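Local coordinates for protein-tyrosine-phosphatase (Vibrio vulnificus, PDB 7DHF) that probably hydrolyses phosphotyrosine in proteins to tyrosine and phosphate, as a low-molecular-weight protein tyrosine phosphatase, at residues Asp53-Val59 and Lys128-Val132. The protein carries 1 engineered substitution. Numbering follows the deposited sequence.
Sequences DAMAIEV and KEAFV
F131 reaches from helix 128-146 to the first turn of helix 54-61, where M55 lies over one face of its ring. The CB of M55 stands 3.9 Å from the ring centroid and 7° off the normal, which meets the geometry of a CH-pi contact. M55 CG follows along the same face, 3.7 Å from F131 CD2. At the CD1 corner A56 adds its methyl, with CB 3.9 Å from F131 CD1. On the far end of the ring, D53 OD2 comes within 3.5 Å of F131 CZ, the carboxylate plane tilted 27° from that of the ring.

Further along, V59 makes its side-chain contacts mainly through CG2, which sits beside the backbone N because CG1 is anti to it (chi1 170°) and meets F131 CB, K128 CE and, more loosely, V132 CG2. M55 SD rests 3.7 Å from K128 CG, the two chains crossing at about a right angle. The extended K128 chain carries NZ past V59 to a salt bridge with E62, just past the end of helix 54-61.

In the second shell, D53 is the N-cap of helix 54-61. D53 OD2 accepts from M55 N (2.8 Å) on the anti side, which helps to orient the carboxylate; Y124 and C17 touch the same side chain. No hydrogen bond joins the segments, whose axes approach to 9.5 Å. The contact joins two helices of the low-molecular-weight phosphatase fold mainly through van der Waals packing about the F131 ring, with the capping D53 carboxylate and the K128 chain at its borders, and F131 about 6 Å, side chain to side chain, from D122, the predicted proton donor.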
loop_
_atom_site.group_PDB
_atom_site.type_symbol
_atom_site.label_atom_id
_atom_site.label_comp_id
_atom_site.label_asym_id
_atom_site.label_seq_id
_atom_site.Cartn_x
_atom_site.Cartn_y
_atom_site.Cartn_z
ATOM N N ASP A 53 -1.204 -1.355 -12.062
ATOM C CA ASP A 53 -1.752 -2.364 -12.955
ATOM C C ASP A 53 -3.110 -1.916 -13.484
ATOM O O ASP A 53 -3.944 -1.397 -12.739
ATOM C CB ASP A 53 -1.898 -3.672 -12.179
ATOM C CG ASP A 53 -2.350 -4.819 -13.049
ATOM O OD1 ASP A 53 -1.499 -5.658 -13.413
ATOM O OD2 ASP A 53 -3.557 -4.885 -13.357
ATOM N N ALA A 54 -3.332 -2.133 -14.783
ATOM C CA ALA A 54 -4.542 -1.626 -15.423
ATOM C C ALA A 54 -5.802 -2.144 -14.740
ATOM O O ALA A 54 -6.795 -1.417 -14.621
ATOM C CB ALA A 54 -4.547 -2.004 -16.904
ATOM N N MET A 55 -5.793 -3.402 -14.294
ATOM C CA MET A 55 -6.985 -3.939 -13.650
ATOM C C MET A 55 -7.164 -3.362 -12.251
ATOM O O MET A 55 -8.300 -3.182 -11.797
ATOM C CB MET A 55 -6.922 -5.465 -13.594
ATOM C CG MET A 55 -8.248 -6.116 -13.215
ATOM S SD MET A 55 -9.565 -5.751 -14.403
ATOM C CE MET A 55 -9.084 -6.795 -15.777
ATOM N N ALA A 56 -6.064 -3.071 -11.551
ATOM C CA ALA A 56 -6.171 -2.367 -10.277
ATOM C C ALA A 56 -6.777 -0.982 -10.472
ATOM O O ALA A 56 -7.631 -0.553 -9.687
ATOM C CB ALA A 56 -4.801 -2.271 -9.607
ATOM N N ILE A 57 -6.356 -0.271 -11.520
ATOM C CA ILE A 57 -6.936 1.038 -11.807
ATOM C C ILE A 57 -8.426 0.905 -12.089
ATOM O O ILE A 57 -9.242 1.687 -11.586
ATOM C CB ILE A 57 -6.194 1.710 -12.980
ATOM C CG1 ILE A 57 -4.716 1.921 -12.634
ATOM C CG2 ILE A 57 -6.862 3.037 -13.344
ATOM C CD1 ILE A 57 -3.880 2.496 -13.771
ATOM N N GLU A 58 -8.803 -0.089 -12.895
ATOM C CA GLU A 58 -10.197 -0.240 -13.299
ATOM C C GLU A 58 -11.085 -0.543 -12.096
ATOM O O GLU A 58 -12.143 0.074 -11.921
ATOM C CB GLU A 58 -10.299 -1.351 -14.344
ATOM C CG GLU A 58 -11.703 -1.649 -14.843
ATOM C CD GLU A 58 -12.107 -0.735 -15.985
ATOM O OE1 GLU A 58 -11.739 0.459 -15.954
ATOM O OE2 GLU A 58 -12.776 -1.214 -16.923
ATOM N N VAL A 59 -10.680 -1.506 -11.265
ATOM C CA VAL A 59 -11.485 -1.869 -10.101
ATOM C C VAL A 59 -11.646 -0.674 -9.170
ATOM O O VAL A 59 -12.737 -0.417 -8.649
ATOM C CB VAL A 59 -10.876 -3.091 -9.384
ATOM C CG1 VAL A 59 -11.544 -3.325 -8.037
ATOM C CG2 VAL A 59 -11.008 -4.332 -10.256
ATOM N N LYS A 128 -9.655 -10.529 -12.895
ATOM C CA LYS A 128 -10.267 -9.393 -12.216
ATOM C C LYS A 128 -10.838 -9.798 -10.864
ATOM O O LYS A 128 -10.856 -8.986 -9.933
ATOM C CB LYS A 128 -11.379 -8.803 -13.083
ATOM C CG LYS A 128 -12.089 -7.622 -12.442
ATOM C CD LYS A 128 -13.025 -6.932 -13.417
ATOM C CE LYS A 128 -13.660 -5.706 -12.786
ATOM N NZ LYS A 128 -14.515 -4.957 -13.747
ATOM N N GLU A 129 -11.309 -11.043 -10.736
ATOM C CA GLU A 129 -11.840 -11.509 -9.457
ATOM C C GLU A 129 -10.840 -11.298 -8.331
ATOM O O GLU A 129 -11.213 -10.889 -7.225
ATOM C CB GLU A 129 -12.203 -12.993 -9.548
ATOM C CG GLU A 129 -13.474 -13.289 -10.318
ATOM C CD GLU A 129 -13.916 -14.732 -10.163
ATOM O OE1 GLU A 129 -14.311 -15.114 -9.042
ATOM O OE2 GLU A 129 -13.855 -15.485 -11.159
ATOM N N ALA A 130 -9.563 -11.587 -8.588
ATOM C CA ALA A 130 -8.542 -11.405 -7.560
ATOM C C ALA A 130 -8.367 -9.933 -7.218
ATOM O O ALA A 130 -8.123 -9.585 -6.056
ATOM C CB ALA A 130 -7.219 -12.014 -8.023
ATOM N N PHE A 131 -8.481 -9.054 -8.215
ATOM C CA PHE A 131 -8.383 -7.623 -7.956
ATOM C C PHE A 131 -9.592 -7.119 -7.175
ATOM O O PHE A 131 -9.462 -6.224 -6.331
ATOM C CB PHE A 131 -8.206 -6.869 -9.274
ATOM C CG PHE A 131 -6.825 -6.997 -9.855
ATOM C CD1 PHE A 131 -5.856 -6.048 -9.584
ATOM C CD2 PHE A 131 -6.496 -8.073 -10.663
ATOM C CE1 PHE A 131 -4.587 -6.165 -10.109
ATOM C CE2 PHE A 131 -5.224 -8.196 -11.191
ATOM C CZ PHE A 131 -4.269 -7.240 -10.913
ATOM N N VAL A 132 -10.774 -7.674 -7.444
ATOM C CA VAL A 132 -11.958 -7.311 -6.669
ATOM C C VAL A 132 -11.794 -7.738 -5.216
ATOM O O VAL A 132 -12.148 -6.995 -4.291
ATOM C CB VAL A 132 -13.224 -7.909 -7.315
ATOM C CG1 VAL A 132 -14.442 -7.707 -6.417
ATOM C CG2 VAL A 132 -13.464 -7.283 -8.679
#